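Local coordinates for protein dihydroorotase (Saccharomyces cerevisiae S288C, PDB 6L0J) that catalyses the reversible, zinc-dependent cyclisation of N-carbamoyl-L-aspartate to (S)-dihydroorotate, the third step of de novo pyrimidine biosynthesis, at residues A[76-81]-A[118-123]; A[133-138]-A[175-180]; A[283-288]-A[357-362]. All coordinates share one frame; numbering follows the deposited sequence.

How the contacts relate
From the N terminus, the three contacts follow one another in series; none nests in or crosses another. Contact 1 closes a loop of 36 residues, bringing the turn before helix 82-90 against the start of helix 121-129. That helix runs on into strand 133-136, where contact 2 opens, so the two are neighbours in the chain, with centres about 16 Å apart. Contact 2 spans a second stretch of 36 residues and joins two adjacent parallel strands at the zinc site. Contact 3 closes the longest loop, 68 residues, and ties helix 283-293 to strand 354-362 of the antiparallel sheet. Contacts 1 and 3 lie on opposite sides of the chain's centre.

Contact 1. Residues A[76-81]-A[118-123]; sequences LSKDLT and SAFYPI
The ring of Phe120 lies against Leu76 and the turn that follows it. CG of Leu76 stands over one face, offset toward the rim; its CD1 is 3.7 Å from CD1 of Phe120 and also touches CG2 of Ile123. A chi1 of -176° carries the leucine branch to the ring. At the ring's edge sit the backbone O of Ser77 and N of Lys78; CE1 of Phe120 comes 3.6 Å from C of Ser77. The chain of Lys78 crosses the ring at about a right angle and bends at its last torsion, leaving NZ 3.9 Å from CZ of Phe120. Beyond the ring, Ile123 sends CD1 against the backbone of Thr81, 3.4 Å from its C, and beside CB of Leu80.

A type I turn from Ser77 to Leu80 and an ST turn, Asp79 N donating to Ser77 OG at 3.0 Å, shape this loop between strand 69-71 and helix 82-90. Thr81 caps that helix through Leu84 N. The contact joins the loop to the start of helix 121-129 in the amidohydrolase domain, outside the metal site: the Leu76 side chain is about 10 Å from that of His137. Without hydrogen bonds between the segments, shape and apolar burial hold them together, the aliphatic part of Lys78 suiting the exposed margin.

Contact 2. Residues A[133-138]-A[175-180]; sequences VLNLHG and KIILEH. With ZN (zinc ion), chain F; LMR ((2S)-2-hydroxybutanedioic acid), chain G.
His137 and His180 meet at a zinc ion, which is bound by ND1 of His137 at 2.0 Å and NE2 of His180 at 2.1 Å. Malate supplies O1A, and one further atom comes from elsewhere in the structure. Imidazole suits this place because one nitrogen can bind metal while the other is held by protein: His137 NE2 is hydrogen-bonded to Glu139. The rings form an offset edge-to-face pair, planes at 81°, with the edge of His180 toward the face of His137. CG of His180 sits between its backbone N and carbonyl carbon (chi1 46°), which helps turn NE2 to the metal.

Backbone hydrogen bonds join the strands in parallel register. Leu134 N donates to Lys175 O and Ile177 N to Leu134 O; Leu136 N then binds Ile177 O, and Glu179 N binds Leu136 O at 3.0 Å. Farther along, one water bridges Gly138 N and Glu179 O.

Among the polar side chains, Asn135 ND2 gives a bent bond (147°) to Glu179 OE2 at 3.1 Å. Tyr39 and Tyr312 also hold the amide. Glu179 OE1 is bonded to Thr208 and His14, so three bonds hold the buried carboxylate in place, and Glu179 in turn positions His14, by similarity a ligand of the other zinc.

Apolar contacts occur on both faces. CG1 of Val133 lies 3.9 Å from CG1 of Ile177 on the Asn135 face; on the other, CD1 of Leu136 is 3.6 Å from CG2 of Ile176, under helix 156-170.

Strand 133-136, helix 156-170 and strand 175-178 form a beta-alpha-beta unit of the TIM-barrel amidohydrolase fold, with a histidine at the C-terminal end of each strand, on the side where this fold keeps its metals.

Contact 3. Residues A[283-288]-A[357-362]; sequences AIPYIA and WSVRWE
Ala288 presses its methyl over the face of Trp357 in one of the two tight parts of the contact. CB of Ala288 lies 3.9 Å from the centroid of the five-membered ring, 25° off its normal, a CH-pi contact; the closest ring atom is CD1 of Trp357, at 3.6 Å. Alanine suits the spot because its short side chain lets the indole lie close to the helix. CG of Trp357 is anti to its carbonyl carbon (chi1 -62°), which sets the five-membered ring against the Ala288 methyl. The polar edge of that indole is not left idle, for NE1 of Trp357 is hydrogen-bonded to Glu292, one turn farther along helix 283-293.

Pro285 makes the second close part. Its compact ring packs against the chain from Trp357 to Val359, CB 3.7 Å from the backbone O of Trp357, while CD meets CG1 of Val359 at 4.0 Å. The two side chains cross at about a right angle, and the beta-branched valine offers CG1 to the proline ring. Trp357 O has its polar partner elsewhere, in the side-chain amide of Gln332.

The looser side has no direct hydrogen bond between the segments. Instead a water spans them at one margin, donating to Pro285 O at 3.0 Å and accepting from Trp357 N at 2.9 Å. Past Val359 the strand, partly exposed here, diverges from the helix and this pairing ends; Arg360 turns instead to a salt bridge with Glu4.

The contact thus lays helix 283-293 against strand 354-362 of the antiparallel sheet, away from the zinc site. Leu327 of the adjoining strand 324-328 packs on both Ala288 and Trp357, Gln332 of strand 332-333 touches Pro285, and Ile284 and Ile287 of helix 283-293 pack on helix 300-312.

Contact 1. Residues A[76-81]-A[118-123]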
loop_
_atom_site.group_PDB
_atom_site.type_symbol
_atom_site.label_atom_id
_atom_site.label_comp_id
_atom_site.label_asym_id
_atom_site.label_seq_id
_atom_site.Cartn_x
_atom_site.Cartn_y
_atom_site.Cartn_z
ATOM N N LEU A 76 17.848 -20.581 -4.699
ATOM C CA LEU A 76 18.633 -20.406 -5.922
ATOM C C LEU A 76 19.680 -19.327 -5.702
ATOM O O LEU A 76 19.344 -18.166 -5.454
ATOM C CB LEU A 76 17.739 -20.024 -7.106
ATOM C CG LEU A 76 18.491 -19.912 -8.433
ATOM C CD1 LEU A 76 19.183 -21.243 -8.777
ATOM C CD2 LEU A 76 17.557 -19.454 -9.569
ATOM N N SER A 77 20.951 -19.704 -5.809
ATOM C CA SER A 77 22.021 -18.776 -5.505
ATOM C C SER A 77 23.253 -19.169 -6.300
ATOM O O SER A 77 23.379 -20.305 -6.769
ATOM C CB SER A 77 22.330 -18.778 -4.000
ATOM O OG SER A 77 23.680 -18.471 -3.781
ATOM N N LYS A 78 24.179 -18.217 -6.431
ATOM C CA LYS A 78 25.412 -18.505 -7.162
ATOM C C LYS A 78 26.266 -19.554 -6.462
ATOM O O LYS A 78 27.132 -20.151 -7.103
ATOM C CB LYS A 78 26.215 -17.213 -7.372
ATOM C CG LYS A 78 25.721 -16.397 -8.564
ATOM C CD LYS A 78 26.696 -15.304 -8.990
ATOM C CE LYS A 78 26.066 -14.437 -10.071
ATOM N NZ LYS A 78 25.301 -15.302 -11.017
ATOM N N ASP A 79 26.035 -19.805 -5.170
ATOM C CA ASP A 79 26.760 -20.864 -4.475
ATOM C C ASP A 79 26.347 -22.258 -4.927
ATOM O O ASP A 79 27.113 -23.203 -4.731
ATOM C CB ASP A 79 26.559 -20.747 -2.964
ATOM C CG ASP A 79 27.210 -19.496 -2.384
ATOM O OD1 ASP A 79 27.810 -18.712 -3.152
ATOM O OD2 ASP A 79 27.132 -19.297 -1.157
ATOM N N LEU A 80 25.166 -22.415 -5.518
ATOM C CA LEU A 80 24.754 -23.723 -6.006
ATOM C C LEU A 80 25.549 -24.103 -7.249
ATOM O O LEU A 80 25.905 -23.253 -8.067
ATOM C CB LEU A 80 23.267 -23.727 -6.335
ATOM C CG LEU A 80 22.276 -23.460 -5.218
ATOM C CD1 LEU A 80 20.889 -23.671 -5.767
ATOM C CD2 LEU A 80 22.529 -24.365 -3.997
ATOM N N THR A 81 25.827 -25.392 -7.383
ATOM C CA THR A 81 26.513 -25.966 -8.532
ATOM C C THR A 81 25.719 -27.162 -9.030
ATOM O O THR A 81 24.924 -27.744 -8.283
ATOM C CB THR A 81 27.942 -26.421 -8.186
ATOM O OG1 THR A 81 27.892 -27.539 -7.285
ATOM C CG2 THR A 81 28.746 -25.287 -7.564
ATOM N N SER A 118 20.313 -16.908 -17.543
ATOM C CA SER A 118 21.146 -17.895 -18.240
ATOM C C SER A 118 22.368 -18.288 -17.411
ATOM O O SER A 118 22.858 -19.410 -17.541
ATOM C CB SER A 118 21.566 -17.385 -19.625
ATOM O OG SER A 118 22.545 -16.365 -19.542
ATOM N N ALA A 119 22.839 -17.409 -16.520
ATOM C CA ALA A 119 23.898 -17.783 -15.583
ATOM C C ALA A 119 23.527 -19.002 -14.743
ATOM O O ALA A 119 24.417 -19.714 -14.265
ATOM C CB ALA A 119 24.231 -16.610 -14.661
ATOM N N PHE A 120 22.238 -19.286 -14.584
ATOM C CA PHE A 120 21.787 -20.429 -13.812
ATOM C C PHE A 120 21.324 -21.591 -14.674
ATOM O O PHE A 120 20.797 -22.564 -14.139
ATOM C CB PHE A 120 20.671 -19.990 -12.850
ATOM C CG PHE A 120 21.139 -19.003 -11.814
ATOM C CD1 PHE A 120 21.816 -19.443 -10.678
ATOM C CD2 PHE A 120 20.929 -17.638 -11.980
ATOM C CE1 PHE A 120 22.262 -18.534 -9.711
ATOM C CE2 PHE A 120 21.377 -16.720 -11.018
ATOM C CZ PHE A 120 22.050 -17.178 -9.885
ATOM N N TYR A 121 21.514 -21.532 -15.992
ATOM C CA TYR A 121 21.081 -22.650 -16.825
ATOM C C TYR A 121 21.773 -23.980 -16.503
ATOM O O TYR A 121 21.098 -25.018 -16.604
ATOM C CB TYR A 121 21.228 -22.282 -18.318
ATOM C CG TYR A 121 20.045 -21.489 -18.862
ATOM C CD1 TYR A 121 19.140 -20.858 -17.990
ATOM C CD2 TYR A 121 19.817 -21.376 -20.237
ATOM C CE1 TYR A 121 18.035 -20.135 -18.483
ATOM C CE2 TYR A 121 18.723 -20.662 -20.740
ATOM C CZ TYR A 121 17.832 -20.044 -19.856
ATOM O OH TYR A 121 16.745 -19.351 -20.349
ATOM N N PRO A 122 23.052 -24.047 -16.108
ATOM C CA PRO A 122 23.582 -25.357 -15.673
ATOM C C PRO A 122 22.825 -25.953 -14.478
ATOM O O PRO A 122 22.688 -27.184 -14.384
ATOM C CB PRO A 122 25.045 -25.051 -15.325
ATOM C CG PRO A 122 25.379 -23.829 -16.111
ATOM C CD PRO A 122 24.110 -23.016 -16.147
ATOM N N ILE A 123 22.348 -25.101 -13.566
ATOM C CA ILE A 123 21.530 -25.541 -12.439
ATOM C C ILE A 123 20.210 -26.103 -12.939
ATOM O O ILE A 123 19.794 -27.197 -12.549
ATOM C CB ILE A 123 21.293 -24.368 -11.461
ATOM C CG1 ILE A 123 22.603 -23.818 -10.887
ATOM C CG2 ILE A 123 20.325 -24.772 -10.326
ATOM C CD1 ILE A 123 23.533 -24.892 -10.357
#

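Contact 2. Residues A[133-138]-A[175-180]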
loop_
_atom_site.group_PDB
_atom_site.type_symbol
_atom_site.label_atom_id
_atom_site.label_comp_id
_atom_site.label_asym_id
_atom_site.label_seq_id
_atom_site.Cartn_x
_atom_site.Cartn_y
_atom_site.Cartn_z
ATOM N N VAL A 133 11.689 -29.473 -9.033
ATOM C CA VAL A 133 10.763 -28.387 -9.347
ATOM C C VAL A 133 11.483 -27.050 -9.206
ATOM O O VAL A 133 12.185 -26.802 -8.215
ATOM C CB VAL A 133 9.515 -28.468 -8.449
ATOM C CG1 VAL A 133 8.624 -27.265 -8.605
ATOM C CG2 VAL A 133 8.736 -29.742 -8.775
ATOM N N LEU A 134 11.349 -26.200 -10.223
ATOM C CA LEU A 134 11.816 -24.817 -10.150
ATOM C C LEU A 134 10.656 -23.946 -9.665
ATOM O O LEU A 134 9.662 -23.765 -10.386
ATOM C CB LEU A 134 12.330 -24.346 -11.515
ATOM C CG LEU A 134 12.766 -22.878 -11.543
ATOM C CD1 LEU A 134 13.872 -22.669 -10.507
ATOM C CD2 LEU A 134 13.240 -22.485 -12.930
ATOM N N ASN A 135 10.764 -23.413 -8.445
ATOM C CA ASN A 135 9.753 -22.507 -7.919
ATOM C C ASN A 135 10.208 -21.073 -8.136
ATOM O O ASN A 135 11.364 -20.727 -7.864
ATOM C CB ASN A 135 9.486 -22.738 -6.421
ATOM C CG ASN A 135 9.474 -24.206 -6.053
ATOM O OD1 ASN A 135 10.531 -24.796 -5.775
ATOM N ND2 ASN A 135 8.294 -24.822 -6.086
ATOM N N LEU A 136 9.283 -20.236 -8.585
ATOM C CA LEU A 136 9.577 -18.849 -8.912
ATOM C C LEU A 136 8.732 -17.914 -8.055
ATOM O O LEU A 136 7.500 -18.009 -8.067
ATOM C CB LEU A 136 9.305 -18.586 -10.394
ATOM C CG LEU A 136 10.068 -19.484 -11.382
ATOM C CD1 LEU A 136 9.653 -19.160 -12.814
ATOM C CD2 LEU A 136 11.573 -19.265 -11.232
ATOM N N HIS A 137 9.391 -17.019 -7.316
ATOM C CA HIS A 137 8.751 -15.781 -6.854
ATOM C C HIS A 137 8.844 -14.830 -8.041
ATOM O O HIS A 137 9.839 -14.126 -8.236
ATOM C CB HIS A 137 9.402 -15.208 -5.591
ATOM C CG HIS A 137 8.736 -13.948 -5.082
ATOM N ND1 HIS A 137 8.108 -13.870 -3.855
ATOM C CD2 HIS A 137 8.579 -12.729 -5.661
ATOM C CE1 HIS A 137 7.590 -12.663 -3.700
ATOM N NE2 HIS A 137 7.861 -11.950 -4.782
ATOM N N GLY A 138 7.793 -14.833 -8.859
ATOM C CA GLY A 138 7.813 -14.164 -10.143
ATOM C C GLY A 138 7.488 -12.687 -10.094
ATOM O O GLY A 138 6.385 -12.281 -10.459
ATOM N N LYS A 175 9.811 -29.020 -14.543
ATOM C CA LYS A 175 8.610 -28.585 -13.837
ATOM C C LYS A 175 8.857 -27.215 -13.218
ATOM O O LYS A 175 9.846 -27.021 -12.511
ATOM C CB LYS A 175 8.200 -29.612 -12.779
ATOM C CG LYS A 175 7.616 -30.873 -13.397
ATOM C CD LYS A 175 6.990 -31.803 -12.369
ATOM C CE LYS A 175 8.045 -32.456 -11.465
ATOM N NZ LYS A 175 7.426 -33.442 -10.495
ATOM N N ILE A 176 7.974 -26.254 -13.520
ATOM C CA ILE A 176 8.099 -24.870 -13.068
ATOM C C ILE A 176 6.787 -24.450 -12.412
ATOM O O ILE A 176 5.696 -24.708 -12.948
ATOM C CB ILE A 176 8.445 -23.904 -14.226
ATOM C CG1 ILE A 176 9.753 -24.309 -14.935
ATOM C CG2 ILE A 176 8.537 -22.451 -13.721
ATOM C CD1 ILE A 176 9.964 -23.544 -16.216
ATOM N N ILE A 177 6.891 -23.783 -11.267
ATOM C CA ILE A 177 5.733 -23.236 -10.560
ATOM C C ILE A 177 5.894 -21.729 -10.420
ATOM O O ILE A 177 6.866 -21.248 -9.822
ATOM C CB ILE A 177 5.547 -23.877 -9.178
ATOM C CG1 ILE A 177 5.338 -25.376 -9.330
ATOM C CG2 ILE A 177 4.361 -23.213 -8.455
ATOM C CD1 ILE A 177 4.911 -26.093 -8.055
ATOM N N LEU A 178 4.944 -20.982 -10.972
ATOM C CA LEU A 178 4.792 -19.576 -10.624
ATOM C C LEU A 178 4.067 -19.515 -9.283
ATOM O O LEU A 178 2.859 -19.784 -9.195
ATOM C CB LEU A 178 4.017 -18.829 -11.702
ATOM C CG LEU A 178 3.861 -17.329 -11.486
ATOM C CD1 LEU A 178 5.222 -16.640 -11.426
ATOM C CD2 LEU A 178 2.982 -16.765 -12.624
ATOM N N GLU A 179 4.811 -19.211 -8.234
ATOM C CA GLU A 179 4.260 -19.229 -6.886
ATOM C C GLU A 179 3.289 -18.068 -6.710
ATOM O O GLU A 179 3.402 -17.035 -7.363
ATOM C CB GLU A 179 5.380 -19.116 -5.837
ATOM C CG GLU A 179 6.319 -20.314 -5.757
ATOM C CD GLU A 179 5.594 -21.619 -5.400
ATOM O OE1 GLU A 179 4.520 -21.580 -4.765
ATOM O OE2 GLU A 179 6.095 -22.698 -5.762
ATOM N N HIS A 180 2.362 -18.238 -5.766
ATOM C CA HIS A 180 1.422 -17.209 -5.321
ATOM C C HIS A 180 1.058 -16.172 -6.387
ATOM O O HIS A 180 1.465 -15.006 -6.297
ATOM C CB HIS A 180 1.935 -16.517 -4.036
ATOM C CG HIS A 180 3.385 -16.098 -4.041
ATOM N ND1 HIS A 180 4.013 -15.509 -5.120
ATOM C CD2 HIS A 180 4.309 -16.120 -3.045
ATOM C CE1 HIS A 180 5.264 -15.212 -4.798
ATOM N NE2 HIS A 180 5.472 -15.580 -3.546
HETATM ZN ZN ZN F . 7.308 -15.271 -2.590
HETATM C C1 LMR G . 7.440 -14.280 0.244
HETATM O O1A LMR G . 7.010 -15.400 -0.167
HETATM O O1B LMR G . 7.597 -13.390 -0.616
HETATM C C2 LMR G . 7.835 -13.930 1.705
HETATM O O2 LMR G . 7.128 -12.866 2.362
HETATM C C3 LMR G . 7.635 -15.083 2.623
HETATM C C4 LMR G . 8.517 -14.643 3.783
HETATM O O4A LMR G . 8.233 -13.643 4.535
HETATM O O4B LMR G . 9.551 -15.304 3.904
HETATM O O HOH W 1 5.336 -15.249 -7.878
#

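Contact 3. Residues A[283-288]-A[357-362]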
loop_
_atom_site.group_PDB
_atom_site.type_symbol
_atom_site.label_atom_id
_atom_site.label_comp_id
_atom_site.label_asym_id
_atom_site.label_seq_id
_atom_site.Cartn_x
_atom_site.Cartn_y
_atom_site.Cartn_z
ATOM N N ALA A 283 -5.403 -22.917 7.663
ATOM C CA ALA A 283 -5.182 -22.884 6.219
ATOM C C ALA A 283 -6.353 -23.495 5.466
ATOM O O ALA A 283 -6.958 -22.847 4.608
ATOM C CB ALA A 283 -3.875 -23.596 5.880
ATOM N N ILE A 284 -6.705 -24.738 5.784
ATOM C CA ILE A 284 -7.776 -25.429 5.075
ATOM C C ILE A 284 -9.119 -24.741 5.332
ATOM O O ILE A 284 -9.886 -24.527 4.381
ATOM C CB ILE A 284 -7.809 -26.919 5.461
ATOM C CG1 ILE A 284 -6.471 -27.587 5.131
ATOM C CG2 ILE A 284 -8.962 -27.621 4.779
ATOM C CD1 ILE A 284 -5.952 -27.281 3.771
ATOM N N PRO A 285 -9.462 -24.361 6.571
ATOM C CA PRO A 285 -10.738 -23.641 6.758
ATOM C C PRO A 285 -10.846 -22.329 5.985
ATOM O O PRO A 285 -11.942 -22.004 5.508
ATOM C CB PRO A 285 -10.783 -23.421 8.272
ATOM C CG PRO A 285 -10.089 -24.635 8.812
ATOM C CD PRO A 285 -8.918 -24.818 7.861
ATOM N N TYR A 286 -9.760 -21.555 5.849
ATOM C CA TYR A 286 -9.830 -20.345 5.028
ATOM C C TYR A 286 -10.275 -20.681 3.606
ATOM O O TYR A 286 -11.074 -19.959 2.998
ATOM C CB TYR A 286 -8.467 -19.653 4.958
ATOM C CG TYR A 286 -7.916 -19.008 6.208
ATOM C CD1 TYR A 286 -6.627 -19.326 6.648
ATOM C CD2 TYR A 286 -8.634 -18.035 6.904
ATOM C CE1 TYR A 286 -6.087 -18.739 7.756
ATOM C CE2 TYR A 286 -8.092 -17.428 8.021
ATOM C CZ TYR A 286 -6.821 -17.795 8.442
ATOM O OH TYR A 286 -6.247 -17.219 9.533
ATOM N N ILE A 287 -9.737 -21.763 3.055
ATOM C CA ILE A 287 -10.013 -22.117 1.667
ATOM C C ILE A 287 -11.437 -22.635 1.534
ATOM O O ILE A 287 -12.151 -22.326 0.561
ATOM C CB ILE A 287 -8.980 -23.150 1.189
ATOM C CG1 ILE A 287 -7.561 -22.573 1.308
ATOM C CG2 ILE A 287 -9.307 -23.617 -0.240
ATOM C CD1 ILE A 287 -7.290 -21.391 0.399
ATOM N N ALA A 288 -11.870 -23.438 2.514
ATOM C CA ALA A 288 -13.232 -23.948 2.517
ATOM C C ALA A 288 -14.223 -22.809 2.392
ATOM O O ALA A 288 -15.212 -22.917 1.656
ATOM C CB ALA A 288 -13.491 -24.768 3.789
ATOM N N TRP A 357 -16.128 -23.520 8.852
ATOM C CA TRP A 357 -15.617 -24.875 8.819
ATOM C C TRP A 357 -14.491 -25.068 9.817
ATOM O O TRP A 357 -13.827 -24.120 10.248
ATOM C CB TRP A 357 -15.107 -25.246 7.431
ATOM C CG TRP A 357 -16.147 -25.211 6.374
ATOM C CD1 TRP A 357 -16.536 -24.130 5.643
ATOM C CD2 TRP A 357 -16.925 -26.315 5.910
ATOM N NE1 TRP A 357 -17.509 -24.494 4.744
ATOM C CE2 TRP A 357 -17.766 -25.831 4.890
ATOM C CE3 TRP A 357 -16.995 -27.669 6.260
ATOM C CZ2 TRP A 357 -18.657 -26.651 4.212
ATOM C CZ3 TRP A 357 -17.874 -28.479 5.588
ATOM C CH2 TRP A 357 -18.699 -27.968 4.574
ATOM N N SER A 358 -14.307 -26.335 10.173
ATOM C CA SER A 358 -13.212 -26.814 11.000
ATOM C C SER A 358 -12.640 -28.044 10.322
ATOM O O SER A 358 -13.262 -28.638 9.432
ATOM C CB SER A 358 -13.670 -27.160 12.423
ATOM O OG SER A 358 -14.213 -26.020 13.069
ATOM N N VAL A 359 -11.447 -28.430 10.737
ATOM C CA VAL A 359 -10.797 -29.587 10.149
ATOM C C VAL A 359 -10.248 -30.453 11.273
ATOM O O VAL A 359 -9.774 -29.944 12.296
ATOM C CB VAL A 359 -9.705 -29.159 9.130
ATOM C CG1 VAL A 359 -8.613 -28.336 9.799
ATOM C CG2 VAL A 359 -9.139 -30.363 8.378
ATOM N N ARG A 360 -10.378 -31.764 11.109
ATOM C CA ARG A 360 -9.873 -32.732 12.069
ATOM C C ARG A 360 -9.162 -33.835 11.296
ATOM O O ARG A 360 -9.178 -33.875 10.063
ATOM C CB ARG A 360 -11.002 -33.295 12.954
ATOM C CG ARG A 360 -11.993 -34.163 12.203
ATOM C CD ARG A 360 -13.156 -34.656 13.074
ATOM N NE ARG A 360 -14.204 -35.270 12.250
ATOM C CZ ARG A 360 -14.187 -36.538 11.842
ATOM N NH1 ARG A 360 -13.183 -37.345 12.183
ATOM N NH2 ARG A 360 -15.177 -37.003 11.094
ATOM N N TRP A 361 -8.531 -34.745 12.024
ATOM C CA TRP A 361 -7.754 -35.806 11.410
ATOM C C TRP A 361 -8.388 -37.159 11.728
ATOM O O TRP A 361 -8.730 -37.434 12.882
ATOM C CB TRP A 361 -6.310 -35.738 11.897
ATOM C CG TRP A 361 -5.615 -34.528 11.383
ATOM C CD1 TRP A 361 -5.472 -33.326 12.029
ATOM C CD2 TRP A 361 -4.999 -34.368 10.094
ATOM N NE1 TRP A 361 -4.783 -32.445 11.237
ATOM C CE2 TRP A 361 -4.490 -33.048 10.039
ATOM C CE3 TRP A 361 -4.819 -35.210 8.990
ATOM C CZ2 TRP A 361 -3.811 -32.553 8.926
ATOM C CZ3 TRP A 361 -4.154 -34.720 7.887
ATOM C CH2 TRP A 361 -3.651 -33.397 7.860
ATOM N N GLU A 362 -8.552 -37.992 10.701
ATOM C CA GLU A 362 -8.989 -39.365 10.837
ATOM C C GLU A 362 -7.811 -40.299 10.619
ATOM O O GLU A 362 -7.223 -40.270 9.528
ATOM C CB GLU A 362 -10.087 -39.642 9.813
ATOM C CG GLU A 362 -11.492 -39.606 10.355
ATOM C CD GLU A 362 -12.455 -40.336 9.449
ATOM O OE1 GLU A 362 -13.676 -40.084 9.572
ATOM O OE2 GLU A 362 -11.983 -41.164 8.629
HETATM O O HOH W 2 -14.432 -21.844 7.155
#